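Local coordinates for citrate lyase, subunit 1 (Methanosaeta concilii, PDB 6HXI), which probably cleaves citrate with ATP and coenzyme A to give acetyl-CoA and oxaloacetate, as one subunit of an ATP citrate lyase, at residues P20-D25 and Y190-F195; A217-A222 and K229-L234; T320-M325 and E360-K365; N268-V273 and T326-P331. All coordinates share one frame; numbering follows the deposited sequence.

In the fold
From the N terminus, the loop after helix 8-18 meets the end of helix 173-192 in contact 1, closing a long loop through the ATP-grasp region. Contact 2 follows in series, where the chain leaves strand 209-220 and folds back on it, with six residues between its segments. The two touch: Arg230 NH2 lies 2.8 Å from Tyr22 OH, and Phe195 packs on Ala217. In the citrate-binding region, contacts 3 and 4 cross, segment 326-331 continuing directly from 320-325; contact 3 joins helix 311-325 to the break after helix 348-361, and contact 4 joins the loop that follows helix 311-325 to the one entering strand 273-275. The centres of contacts 1 and 3 are about 48 Å apart.

Contact 1 of 4, residues P20-D25 and Y190-F195; sequences PEYLDD and YSDTGF
Tyr22 reaches across from the loop after helix 8-18 to Asp192, the last residue of helix 173-192, and this pair carries the contact. The close part is small and polar: Tyr22 OH gives a weak hydrogen bond to Asp192 OD2 at 2.8 Å, and the same carboxylate oxygen lies 3.3 Å from Tyr22 CE1. Ring and carboxylate planes stand 49° apart, an oblique meeting rather than a stack. With CG beside its own backbone N and opposite the carbonyl carbon (chi1 -53°), the tyrosine directs its ring along the last turns of helix 173-192, where Ala185 and Arg188 touch it, and its hydroxyl to Asp192 at the end. Elsewhere the segments are well separated; even the nearest CA atoms, those of Tyr22 and Asp192, are 10.6 Å apart, and Asp192 lies on the exposed side of this surface contact. The stronger polar partner of Tyr22 OH is Arg230, whose NH2 also bonds to the hydroxyl and whose side chain packs against Asp192. Replacing the tyrosine by a phenylalanine would probably leave Asp192 OD2 and Arg230 NH2 without the hydroxyl that both meet, weakening the link between loop and helix end. Within the ATP-grasp region, the phenol therefore mediates between an acidic and a basic side chain, and the nearby guanidinium is likely to favour a charged Asp192.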
loop_
_atom_site.group_PDB
_atom_site.type_symbol
_atom_site.label_atom_id
_atom_site.label_comp_id
_atom_site.label_asym_id
_atom_site.label_seq_id
_atom_site.Cartn_x
_atom_site.Cartn_y
_atom_site.Cartn_z
ATOM N N PRO C 20 -33.059 -32.095 -49.542
ATOM C CA PRO C 20 -33.539 -33.331 -48.881
ATOM C C PRO C 20 -33.825 -33.230 -47.368
ATOM O O PRO C 20 -34.166 -34.241 -46.758
ATOM C CB PRO C 20 -32.424 -34.347 -49.170
ATOM C CG PRO C 20 -31.640 -33.777 -50.279
ATOM C CD PRO C 20 -31.712 -32.305 -50.108
ATOM N N GLU C 21 -33.705 -32.022 -46.776
ATOM C CA GLU C 21 -33.957 -31.713 -45.361
ATOM C C GLU C 21 -35.395 -31.230 -45.142
ATOM O O GLU C 21 -35.892 -31.263 -44.018
ATOM C CB GLU C 21 -32.976 -30.635 -44.861
ATOM C CG GLU C 21 -31.589 -31.174 -44.540
ATOM C CD GLU C 21 -30.556 -30.158 -44.092
ATOM O OE1 GLU C 21 -30.925 -29.166 -43.419
ATOM O OE2 GLU C 21 -29.358 -30.383 -44.378
ATOM N N TYR C 22 -36.047 -30.775 -46.220
ATOM C CA TYR C 22 -37.423 -30.264 -46.264
ATOM C C TYR C 22 -38.342 -31.265 -46.994
ATOM O O TYR C 22 -39.522 -31.405 -46.659
ATOM C CB TYR C 22 -37.444 -28.897 -46.996
ATOM C CG TYR C 22 -36.475 -27.872 -46.437
ATOM C CD1 TYR C 22 -36.664 -27.320 -45.174
ATOM C CD2 TYR C 22 -35.363 -27.466 -47.165
ATOM C CE1 TYR C 22 -35.779 -26.373 -44.657
ATOM C CE2 TYR C 22 -34.474 -26.512 -46.662
ATOM C CZ TYR C 22 -34.684 -25.970 -45.405
ATOM O OH TYR C 22 -33.804 -25.043 -44.887
ATOM N N LEU C 23 -37.773 -31.953 -47.990
ATOM C CA LEU C 23 -38.410 -32.929 -48.869
ATOM C C LEU C 23 -37.698 -34.289 -48.715
ATOM O O LEU C 23 -36.737 -34.395 -47.947
ATOM C CB LEU C 23 -38.208 -32.382 -50.302
ATOM C CG LEU C 23 -39.107 -32.859 -51.429
ATOM C CD1 LEU C 23 -40.579 -32.577 -51.135
ATOM C CD2 LEU C 23 -38.697 -32.205 -52.737
ATOM N N ASP C 24 -38.165 -35.327 -49.439
ATOM C CA ASP C 24 -37.506 -36.638 -49.473
ATOM C C ASP C 24 -36.729 -36.670 -50.797
ATOM O O ASP C 24 -36.823 -37.626 -51.564
ATOM C CB ASP C 24 -38.522 -37.790 -49.375
ATOM C CG ASP C 24 -39.464 -37.719 -48.190
ATOM O OD1 ASP C 24 -39.130 -37.022 -47.201
ATOM O OD2 ASP C 24 -40.539 -38.354 -48.249
ATOM N N ASP C 25 -35.976 -35.574 -51.065
ATOM C CA ASP C 25 -35.201 -35.320 -52.280
ATOM C C ASP C 25 -33.840 -36.019 -52.265
ATOM O O ASP C 25 -32.808 -35.444 -52.650
ATOM C CB ASP C 25 -35.079 -33.801 -52.559
ATOM C CG ASP C 25 -34.432 -33.460 -53.895
ATOM O OD1 ASP C 25 -34.879 -34.011 -54.932
ATOM O OD2 ASP C 25 -33.432 -32.702 -53.895
ATOM N N TYR C 190 -35.424 -21.586 -50.176
ATOM C CA TYR C 190 -35.252 -20.184 -50.597
ATOM C C TYR C 190 -35.107 -19.277 -49.348
ATOM O O TYR C 190 -34.169 -18.473 -49.253
ATOM C CB TYR C 190 -36.480 -19.785 -51.447
ATOM C CG TYR C 190 -36.545 -18.332 -51.873
ATOM C CD1 TYR C 190 -35.988 -17.912 -53.075
ATOM C CD2 TYR C 190 -37.253 -17.394 -51.121
ATOM C CE1 TYR C 190 -36.067 -16.580 -53.484
ATOM C CE2 TYR C 190 -37.360 -16.069 -51.533
ATOM C CZ TYR C 190 -36.758 -15.666 -52.712
ATOM O OH TYR C 190 -36.844 -14.360 -53.119
ATOM N N SER C 191 -36.027 -19.467 -48.390
ATOM C CA SER C 191 -36.162 -18.730 -47.138
ATOM C C SER C 191 -35.039 -18.931 -46.138
ATOM O O SER C 191 -34.668 -17.980 -45.455
ATOM C CB SER C 191 -37.495 -19.067 -46.482
ATOM O OG SER C 191 -38.471 -18.156 -46.955
ATOM N N ASP C 192 -34.538 -20.162 -46.002
ATOM C CA ASP C 192 -33.492 -20.472 -45.035
ATOM C C ASP C 192 -32.073 -20.347 -45.574
ATOM O O ASP C 192 -31.144 -20.210 -44.761
ATOM C CB ASP C 192 -33.714 -21.867 -44.425
ATOM C CG ASP C 192 -35.047 -22.089 -43.717
ATOM O OD1 ASP C 192 -35.677 -21.086 -43.299
ATOM O OD2 ASP C 192 -35.438 -23.268 -43.549
ATOM N N THR C 193 -31.893 -20.362 -46.921
ATOM C CA THR C 193 -30.564 -20.302 -47.539
ATOM C C THR C 193 -30.207 -18.894 -48.113
ATOM O O THR C 193 -29.150 -18.739 -48.730
ATOM C CB THR C 193 -30.399 -21.441 -48.554
ATOM O OG1 THR C 193 -31.113 -22.567 -48.063
ATOM C CG2 THR C 193 -28.941 -21.859 -48.756
ATOM N N GLY C 194 -31.036 -17.889 -47.841
ATOM C CA GLY C 194 -30.760 -16.504 -48.213
ATOM C C GLY C 194 -30.752 -16.156 -49.685
ATOM O O GLY C 194 -29.945 -15.338 -50.131
ATOM N N PHE C 195 -31.675 -16.759 -50.437
ATOM C CA PHE C 195 -31.835 -16.507 -51.859
ATOM C C PHE C 195 -32.643 -15.254 -52.064
ATOM O O PHE C 195 -33.500 -14.928 -51.243
ATOM C CB PHE C 195 -32.550 -17.684 -52.549
ATOM C CG PHE C 195 -31.677 -18.878 -52.838
ATOM C CD1 PHE C 195 -31.500 -19.876 -51.885
ATOM C CD2 PHE C 195 -31.037 -19.007 -54.061
ATOM C CE1 PHE C 195 -30.688 -20.979 -52.152
ATOM C CE2 PHE C 195 -30.214 -20.100 -54.319
ATOM C CZ PHE C 195 -30.051 -21.083 -53.364
#

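Contact 2 of 4, residues A217-A222 and K229-L234; sequences AKLDDA and KRWSEL
Leu219 lays its CD1 methyl over one face of the Trp231 indole, a CH-pi contact made where the chain turns back on the end of strand 209-220 of the antiparallel ATP-grasp sheet. The methyl is 3.9 Å from the centroid of the six-membered ring and 19° off its normal, so it sits above the ring rather than beside it. The two side chains come from opposite directions, and CB and CD2 of the leucine spread the contact along the indole. Leu234 adds the other apolar partner: its CD1 approaches Leu219 CD1 at 4.0 Å. A type I turn from Trp231 to Leu234, closed by Leu234 N to Trp231 O, brings both residues to the same leucine. The indole N-H is satisfied by Thr193 O, which ties the ring to the loop between helix 173-192 and strand 195-206. At the far rim, Trp231 CH2 meets Asp220 O in the ring plane, 3.2 Å away.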
loop_
_atom_site.group_PDB
_atom_site.type_symbol
_atom_site.label_atom_id
_atom_site.label_comp_id
_atom_site.label_asym_id
_atom_site.label_seq_id
_atom_site.Cartn_x
_atom_site.Cartn_y
_atom_site.Cartn_z
ATOM N N ALA C 217 -29.946 -18.656 -60.217
ATOM C CA ALA C 217 -30.128 -18.248 -58.828
ATOM C C ALA C 217 -29.341 -17.036 -58.470
ATOM O O ALA C 217 -28.263 -16.801 -59.025
ATOM C CB ALA C 217 -29.800 -19.397 -57.872
ATOM N N LYS C 218 -29.898 -16.247 -57.526
ATOM C CA LYS C 218 -29.284 -15.048 -56.952
ATOM C C LYS C 218 -29.359 -15.160 -55.441
ATOM O O LYS C 218 -30.402 -15.529 -54.895
ATOM C CB LYS C 218 -30.018 -13.778 -57.402
ATOM C CG LYS C 218 -29.651 -13.272 -58.788
ATOM C CD LYS C 218 -30.486 -12.054 -59.124
ATOM C CE LYS C 218 -29.995 -11.332 -60.349
ATOM N NZ LYS C 218 -30.687 -10.023 -60.471
ATOM N N LEU C 219 -28.257 -14.849 -54.752
ATOM C CA LEU C 219 -28.222 -14.858 -53.288
ATOM C C LEU C 219 -28.164 -13.418 -52.814
ATOM O O LEU C 219 -27.537 -12.588 -53.475
ATOM C CB LEU C 219 -27.013 -15.628 -52.759
ATOM C CG LEU C 219 -26.928 -17.120 -53.052
ATOM C CD1 LEU C 219 -25.558 -17.666 -52.687
ATOM C CD2 LEU C 219 -28.004 -17.895 -52.303
ATOM N N ASP C 220 -28.858 -13.102 -51.697
ATOM C CA ASP C 220 -28.769 -11.780 -51.093
ATOM C C ASP C 220 -27.436 -11.827 -50.335
ATOM O O ASP C 220 -27.343 -12.542 -49.324
ATOM C CB ASP C 220 -29.933 -11.547 -50.124
ATOM C CG ASP C 220 -29.768 -10.331 -49.219
ATOM O OD1 ASP C 220 -29.018 -9.397 -49.597
ATOM O OD2 ASP C 220 -30.398 -10.304 -48.148
ATOM N N ASP C 221 -26.396 -11.113 -50.842
ATOM C CA ASP C 221 -25.035 -11.177 -50.287
ATOM C C ASP C 221 -24.958 -10.743 -48.788
ATOM O O ASP C 221 -24.043 -11.184 -48.080
ATOM C CB ASP C 221 -24.005 -10.441 -51.184
ATOM C CG ASP C 221 -23.852 -8.936 -51.067
ATOM O OD1 ASP C 221 -24.735 -8.289 -50.467
ATOM O OD2 ASP C 221 -22.843 -8.400 -51.584
ATOM N N ALA C 222 -25.958 -9.953 -48.311
ATOM C CA ALA C 222 -26.104 -9.488 -46.914
ATOM C C ALA C 222 -26.353 -10.650 -45.927
ATOM O O ALA C 222 -26.177 -10.477 -44.726
ATOM C CB ALA C 222 -27.237 -8.478 -46.815
ATOM N N LYS C 229 -22.241 -21.998 -43.135
ATOM C CA LYS C 229 -22.190 -23.437 -43.393
ATOM C C LYS C 229 -22.822 -23.823 -44.742
ATOM O O LYS C 229 -22.255 -24.658 -45.449
ATOM C CB LYS C 229 -22.763 -24.262 -42.225
ATOM C CG LYS C 229 -24.139 -23.844 -41.733
ATOM C CD LYS C 229 -24.722 -24.887 -40.770
ATOM C CE LYS C 229 -26.201 -24.674 -40.538
ATOM N NZ LYS C 229 -26.858 -25.880 -39.967
ATOM N N ARG C 230 -23.971 -23.212 -45.110
ATOM C CA ARG C 230 -24.632 -23.547 -46.371
ATOM C C ARG C 230 -23.869 -23.014 -47.593
ATOM O O ARG C 230 -23.774 -23.727 -48.588
ATOM C CB ARG C 230 -26.109 -23.126 -46.371
ATOM C CG ARG C 230 -26.953 -23.938 -45.395
ATOM C CD ARG C 230 -28.446 -23.676 -45.536
ATOM N NE ARG C 230 -29.250 -24.591 -44.717
ATOM C CZ ARG C 230 -30.547 -24.821 -44.893
ATOM N NH1 ARG C 230 -31.214 -24.212 -45.868
ATOM N NH2 ARG C 230 -31.186 -25.676 -44.109
ATOM N N TRP C 231 -23.268 -21.820 -47.502
ATOM C CA TRP C 231 -22.514 -21.209 -48.609
ATOM C C TRP C 231 -21.017 -21.595 -48.622
ATOM O O TRP C 231 -20.267 -21.060 -49.451
ATOM C CB TRP C 231 -22.621 -19.666 -48.568
ATOM C CG TRP C 231 -23.985 -19.065 -48.733
ATOM C CD1 TRP C 231 -25.187 -19.715 -48.765
ATOM C CD2 TRP C 231 -24.281 -17.668 -48.869
ATOM N NE1 TRP C 231 -26.210 -18.807 -48.918
ATOM C CE2 TRP C 231 -25.682 -17.543 -48.991
ATOM C CE3 TRP C 231 -23.493 -16.510 -48.938
ATOM C CZ2 TRP C 231 -26.313 -16.304 -49.141
ATOM C CZ3 TRP C 231 -24.122 -15.287 -49.089
ATOM C CH2 TRP C 231 -25.515 -15.191 -49.176
ATOM N N SER C 232 -20.591 -22.503 -47.707
ATOM C CA SER C 232 -19.196 -22.941 -47.522
ATOM C C SER C 232 -18.426 -23.282 -48.806
ATOM O O SER C 232 -17.282 -22.842 -48.970
ATOM C CB SER C 232 -19.126 -24.114 -46.552
ATOM O OG SER C 232 -19.827 -25.233 -47.066
ATOM N N GLU C 233 -19.066 -24.045 -49.707
ATOM C CA GLU C 233 -18.506 -24.529 -50.973
ATOM C C GLU C 233 -18.667 -23.575 -52.168
ATOM O O GLU C 233 -18.338 -23.968 -53.288
ATOM C CB GLU C 233 -19.099 -25.916 -51.314
ATOM C CG GLU C 233 -18.350 -27.078 -50.684
ATOM C CD GLU C 233 -19.005 -27.709 -49.471
ATOM O OE1 GLU C 233 -20.056 -28.368 -49.644
ATOM O OE2 GLU C 233 -18.436 -27.602 -48.359
ATOM N N LEU C 234 -19.158 -22.342 -51.966
ATOM C CA LEU C 234 -19.321 -21.462 -53.132
ATOM C C LEU C 234 -18.631 -20.092 -53.011
ATOM O O LEU C 234 -18.359 -19.599 -51.911
ATOM C CB LEU C 234 -20.810 -21.290 -53.529
ATOM C CG LEU C 234 -21.665 -20.284 -52.744
ATOM C CD1 LEU C 234 -21.894 -19.027 -53.553
ATOM C CD2 LEU C 234 -23.004 -20.878 -52.404
#

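Contact 3 of 4, residues T320-M325 and E360-K365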
loop_
_atom_site.group_PDB
_atom_site.type_symbol
_atom_site.label_atom_id
_atom_site.label_comp_id
_atom_site.label_asym_id
_atom_site.label_seq_id
_atom_site.Cartn_x
_atom_site.Cartn_y
_atom_site.Cartn_z
ATOM N N THR C 320 -5.289 2.136 -53.373
ATOM C CA THR C 320 -5.803 1.261 -54.432
ATOM C C THR C 320 -6.160 2.062 -55.689
ATOM O O THR C 320 -5.742 1.675 -56.781
ATOM C CB THR C 320 -6.982 0.419 -53.922
ATOM O OG1 THR C 320 -6.616 -0.188 -52.693
ATOM C CG2 THR C 320 -7.398 -0.663 -54.905
ATOM N N ILE C 321 -6.936 3.164 -55.527
ATOM C CA ILE C 321 -7.350 4.048 -56.627
ATOM C C ILE C 321 -6.116 4.666 -57.281
ATOM O O ILE C 321 -5.993 4.600 -58.507
ATOM C CB ILE C 321 -8.411 5.107 -56.187
ATOM C CG1 ILE C 321 -9.783 4.424 -55.927
ATOM C CG2 ILE C 321 -8.532 6.265 -57.222
ATOM C CD1 ILE C 321 -10.846 5.297 -55.352
ATOM N N LEU C 322 -5.181 5.203 -56.456
ATOM C CA LEU C 322 -3.939 5.812 -56.937
ATOM C C LEU C 322 -3.096 4.828 -57.708
ATOM O O LEU C 322 -2.631 5.168 -58.789
ATOM C CB LEU C 322 -3.127 6.463 -55.811
ATOM C CG LEU C 322 -3.740 7.711 -55.194
ATOM C CD1 LEU C 322 -3.085 8.032 -53.912
ATOM C CD2 LEU C 322 -3.685 8.892 -56.137
ATOM N N ASP C 323 -2.959 3.592 -57.196
ATOM C CA ASP C 323 -2.200 2.523 -57.850
ATOM C C ASP C 323 -2.670 2.318 -59.278
ATOM O O ASP C 323 -1.869 2.453 -60.195
ATOM C CB ASP C 323 -2.290 1.193 -57.063
ATOM C CG ASP C 323 -1.523 0.035 -57.686
ATOM O OD1 ASP C 323 -0.483 0.289 -58.338
ATOM O OD2 ASP C 323 -1.955 -1.121 -57.514
ATOM N N LEU C 324 -3.973 2.029 -59.456
ATOM C CA LEU C 324 -4.637 1.768 -60.737
ATOM C C LEU C 324 -4.558 2.932 -61.732
ATOM O O LEU C 324 -4.514 2.704 -62.940
ATOM C CB LEU C 324 -6.103 1.392 -60.492
ATOM C CG LEU C 324 -6.370 0.039 -59.839
ATOM C CD1 LEU C 324 -7.711 0.053 -59.111
ATOM C CD2 LEU C 324 -6.319 -1.084 -60.863
ATOM N N MET C 325 -4.554 4.166 -61.213
ATOM C CA MET C 325 -4.491 5.438 -61.931
ATOM C C MET C 325 -3.064 5.792 -62.430
ATOM O O MET C 325 -2.922 6.633 -63.320
ATOM C CB MET C 325 -4.961 6.526 -60.961
ATOM C CG MET C 325 -5.502 7.745 -61.616
ATOM S SD MET C 325 -6.249 8.852 -60.398
ATOM C CE MET C 325 -6.734 10.176 -61.488
ATOM N N GLU C 360 0.462 11.648 -50.526
ATOM C CA GLU C 360 1.851 11.931 -50.138
ATOM C C GLU C 360 2.767 10.816 -50.640
ATOM O O GLU C 360 3.847 11.104 -51.159
ATOM C CB GLU C 360 1.980 12.038 -48.610
ATOM C CG GLU C 360 1.779 13.440 -48.058
ATOM C CD GLU C 360 1.753 13.545 -46.542
ATOM O OE1 GLU C 360 0.829 12.976 -45.915
ATOM O OE2 GLU C 360 2.630 14.247 -45.987
ATOM N N GLU C 361 2.329 9.546 -50.486
ATOM C CA GLU C 361 3.079 8.362 -50.905
ATOM C C GLU C 361 3.183 8.201 -52.410
ATOM O O GLU C 361 4.196 7.693 -52.896
ATOM C CB GLU C 361 2.510 7.091 -50.260
ATOM C CG GLU C 361 3.297 6.692 -49.025
ATOM C CD GLU C 361 2.819 5.440 -48.322
ATOM O OE1 GLU C 361 2.779 4.368 -48.970
ATOM O OE2 GLU C 361 2.517 5.524 -47.109
ATOM N N TYR C 362 2.139 8.620 -53.145
ATOM C CA TYR C 362 2.070 8.542 -54.604
ATOM C C TYR C 362 2.548 9.823 -55.318
ATOM O O TYR C 362 2.367 9.925 -56.527
ATOM C CB TYR C 362 0.654 8.132 -55.057
ATOM C CG TYR C 362 0.477 6.633 -55.108
ATOM C CD1 TYR C 362 0.153 5.910 -53.963
ATOM C CD2 TYR C 362 0.668 5.927 -56.292
ATOM C CE1 TYR C 362 0.022 4.522 -53.998
ATOM C CE2 TYR C 362 0.540 4.540 -56.338
ATOM C CZ TYR C 362 0.220 3.843 -55.188
ATOM O OH TYR C 362 0.095 2.477 -55.225
ATOM N N GLN C 363 3.204 10.757 -54.580
ATOM C CA GLN C 363 3.753 12.049 -55.037
ATOM C C GLN C 363 4.506 11.998 -56.379
ATOM O O GLN C 363 4.208 12.813 -57.257
ATOM C CB GLN C 363 4.649 12.667 -53.945
ATOM C CG GLN C 363 5.240 14.034 -54.283
ATOM C CD GLN C 363 6.216 14.505 -53.233
ATOM O OE1 GLN C 363 5.937 15.438 -52.475
ATOM N NE2 GLN C 363 7.392 13.885 -53.174
ATOM N N GLN C 364 5.481 11.068 -56.528
ATOM C CA GLN C 364 6.280 10.930 -57.752
ATOM C C GLN C 364 5.418 10.446 -58.929
ATOM O O GLN C 364 5.448 11.056 -60.009
ATOM C CB GLN C 364 7.479 9.999 -57.521
ATOM C CG GLN C 364 8.652 10.271 -58.465
ATOM C CD GLN C 364 9.614 9.116 -58.558
ATOM O OE1 GLN C 364 10.168 8.646 -57.554
ATOM N NE2 GLN C 364 9.864 8.662 -59.778
ATOM N N LYS C 365 4.635 9.369 -58.699
ATOM C CA LYS C 365 3.712 8.768 -59.667
ATOM C C LYS C 365 2.568 9.721 -60.075
ATOM O O LYS C 365 2.088 9.620 -61.203
ATOM C CB LYS C 365 3.165 7.432 -59.143
ATOM C CG LYS C 365 3.911 6.232 -59.685
ATOM C CD LYS C 365 3.686 4.976 -58.848
ATOM C CE LYS C 365 4.528 3.825 -59.368
ATOM N NZ LYS C 365 4.508 2.638 -58.472
HETATM O O HOH W 1 2.762 0.769 -57.345
#
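Tyr362 has the most surface buried here, its ring lying against Leu322 and Asp323 of helix 311-325. It occupies the break between helices 348-361 and 363-368, at the N-cap position of the second, so a helix packs on the junction of two others in the citrate-binding region, a family of the succinyl-CoA synthetase clan, whose parallel sheet is flanked by these helices. Leu322 CB sits over the ring in a CH-pi contact, 3.8 Å from the centroid and 14° off the normal. Leu322 CG lies beside the backbone N, opposite the carbonyl carbon (chi1 -69°), and CD1 continues along the ring to Tyr362 CD1 and CB; the two side chains slide past each other in opposite directions. Asp323 meets the other end of the tyrosine: Tyr362 OH comes 3.3 Å from Asp323 CB, while the carboxylate and ring planes cross 44° apart. Of the carboxylate oxygens, OD2 forms a salt bridge to Arg327. Lys365 NZ, 5.5 Å from Asp323 OD1, is too distant for direct pairing. A water spans that gap, accepting from Lys365 NZ at 2.8 Å and donating a weak 3.4 Å bond to Asp323 OD1.

Contact 4 of 4, residues N268-V273 and T326-P331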
loop_
_atom_site.group_PDB
_atom_site.type_symbol
_atom_site.label_atom_id
_atom_site.label_comp_id
_atom_site.label_asym_id
_atom_site.label_seq_id
_atom_site.Cartn_x
_atom_site.Cartn_y
_atom_site.Cartn_z
ATOM N N ASN C 268 -13.241 0.976 -66.679
ATOM C CA ASN C 268 -12.268 1.115 -67.761
ATOM C C ASN C 268 -10.882 1.443 -67.156
ATOM O O ASN C 268 -10.672 2.584 -66.748
ATOM C CB ASN C 268 -12.736 2.236 -68.706
ATOM C CG ASN C 268 -11.875 2.508 -69.927
ATOM O OD1 ASN C 268 -10.730 2.054 -70.061
ATOM N ND2 ASN C 268 -12.410 3.312 -70.831
ATOM N N PRO C 269 -9.919 0.480 -67.110
ATOM C CA PRO C 269 -8.577 0.799 -66.556
ATOM C C PRO C 269 -7.850 1.955 -67.267
ATOM O O PRO C 269 -7.126 2.714 -66.610
ATOM C CB PRO C 269 -7.792 -0.515 -66.708
ATOM C CG PRO C 269 -8.805 -1.565 -66.951
ATOM C CD PRO C 269 -9.997 -0.920 -67.578
ATOM N N GLU C 270 -8.065 2.105 -68.599
ATOM C CA GLU C 270 -7.449 3.155 -69.416
ATOM C C GLU C 270 -8.231 4.495 -69.425
ATOM O O GLU C 270 -7.914 5.387 -70.221
ATOM C CB GLU C 270 -7.184 2.659 -70.861
ATOM C CG GLU C 270 -6.395 1.359 -70.971
ATOM C CD GLU C 270 -5.145 1.268 -70.121
ATOM O OE1 GLU C 270 -4.256 2.139 -70.267
ATOM O OE2 GLU C 270 -5.058 0.322 -69.304
ATOM N N GLY C 271 -9.212 4.636 -68.535
ATOM C CA GLY C 271 -10.006 5.856 -68.408
ATOM C C GLY C 271 -9.253 6.964 -67.697
ATOM O O GLY C 271 -8.490 6.693 -66.762
ATOM N N ARG C 272 -9.449 8.220 -68.135
ATOM C CA ARG C 272 -8.768 9.370 -67.536
ATOM C C ARG C 272 -9.591 10.047 -66.404
ATOM O O ARG C 272 -9.045 10.912 -65.715
ATOM C CB ARG C 272 -8.281 10.389 -68.598
ATOM C CG ARG C 272 -9.363 11.075 -69.447
ATOM C CD ARG C 272 -8.786 12.096 -70.434
ATOM N NE ARG C 272 -8.031 13.156 -69.758
ATOM C CZ ARG C 272 -8.564 14.276 -69.277
ATOM N NH1 ARG C 272 -9.862 14.516 -69.418
ATOM N NH2 ARG C 272 -7.804 15.164 -68.653
ATOM N N VAL C 273 -10.867 9.633 -66.179
ATOM C CA VAL C 273 -11.674 10.205 -65.085
ATOM C C VAL C 273 -11.817 9.213 -63.912
ATOM O O VAL C 273 -12.491 8.177 -64.024
ATOM C CB VAL C 273 -13.049 10.802 -65.492
ATOM C CG1 VAL C 273 -13.686 11.568 -64.320
ATOM C CG2 VAL C 273 -12.934 11.686 -66.720
ATOM N N THR C 326 -2.022 5.188 -61.832
ATOM C CA THR C 326 -0.616 5.498 -62.116
ATOM C C THR C 326 0.129 4.382 -62.886
ATOM O O THR C 326 1.354 4.453 -63.057
ATOM C CB THR C 326 0.105 5.881 -60.820
ATOM O OG1 THR C 326 0.049 4.789 -59.902
ATOM C CG2 THR C 326 -0.452 7.164 -60.183
ATOM N N ARG C 327 -0.613 3.374 -63.368
ATOM C CA ARG C 327 -0.060 2.269 -64.136
ATOM C C ARG C 327 0.259 2.729 -65.561
ATOM O O ARG C 327 1.386 2.546 -66.023
ATOM C CB ARG C 327 -1.020 1.074 -64.119
ATOM C CG ARG C 327 -1.020 0.372 -62.768
ATOM C CD ARG C 327 -2.191 -0.566 -62.579
ATOM N NE ARG C 327 -2.178 -1.152 -61.239
ATOM C CZ ARG C 327 -2.715 -2.325 -60.918
ATOM N NH1 ARG C 327 -3.310 -3.069 -61.843
ATOM N NH2 ARG C 327 -2.651 -2.769 -59.669
ATOM N N SER C 328 -0.712 3.385 -66.222
ATOM C CA SER C 328 -0.594 3.905 -67.583
ATOM C C SER C 328 -0.434 5.428 -67.599
ATOM O O SER C 328 -1.053 6.127 -66.795
ATOM C CB SER C 328 -1.823 3.511 -68.394
ATOM O OG SER C 328 -1.687 3.822 -69.772
ATOM N N LYS C 329 0.393 5.937 -68.524
ATOM C CA LYS C 329 0.624 7.369 -68.707
ATOM C C LYS C 329 -0.236 7.836 -69.881
ATOM O O LYS C 329 -0.092 7.332 -71.003
ATOM C CB LYS C 329 2.119 7.668 -68.918
ATOM C CG LYS C 329 2.472 9.151 -68.846
ATOM C CD LYS C 329 3.979 9.364 -68.758
ATOM C CE LYS C 329 4.364 10.806 -68.975
ATOM N NZ LYS C 329 5.731 11.086 -68.467
ATOM N N ASN C 330 -1.156 8.773 -69.603
ATOM C CA ASN C 330 -2.114 9.265 -70.585
ATOM C C ASN C 330 -1.945 10.750 -70.947
ATOM O O ASN C 330 -1.941 11.584 -70.033
ATOM C CB ASN C 330 -3.535 9.009 -70.062
ATOM C CG ASN C 330 -4.627 9.009 -71.100
ATOM O OD1 ASN C 330 -5.463 9.919 -71.159
ATOM N ND2 ASN C 330 -4.707 7.938 -71.878
ATOM N N PRO C 331 -1.868 11.114 -72.266
ATOM C CA PRO C 331 -1.854 12.547 -72.633
ATOM C C PRO C 331 -3.214 13.165 -72.264
ATOM O O PRO C 331 -4.202 12.428 -72.152
ATOM C CB PRO C 331 -1.603 12.537 -74.140
ATOM C CG PRO C 331 -2.064 11.217 -74.602
ATOM C CD PRO C 331 -1.900 10.250 -73.466
#
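Glu270 and Ser328 join two surface loops through one hydrogen bond. From CB, the glutamate runs to a CG set beside its backbone N (chi1 -53°), bends again at chi2 (-47°), and through CD brings OE1 to the serine. OE1 accepts from Ser328 OG at 3.1 Å, the hydroxyl approaching nearly in line with the C-O bond, and also lies 3.4 Å from Ser328 CB. An alanine in place of Ser328 is likely to cost Glu270 OE1 this donor and leave its carboxylate freer to turn. Farther along, Arg272 passes the Asn330 side chain at about a right angle, and its NE and NH2 are held by Gly333 O and Asn332 O. The type I turn Asn268-Gly271, closed by Gly271 N to Asn268 O at 3.1 Å, shapes the first loop. It leads from strand 261-266 into strand 273-275, while the second loop runs from helix 311-325 to the neighbouring parallel strand 334-338.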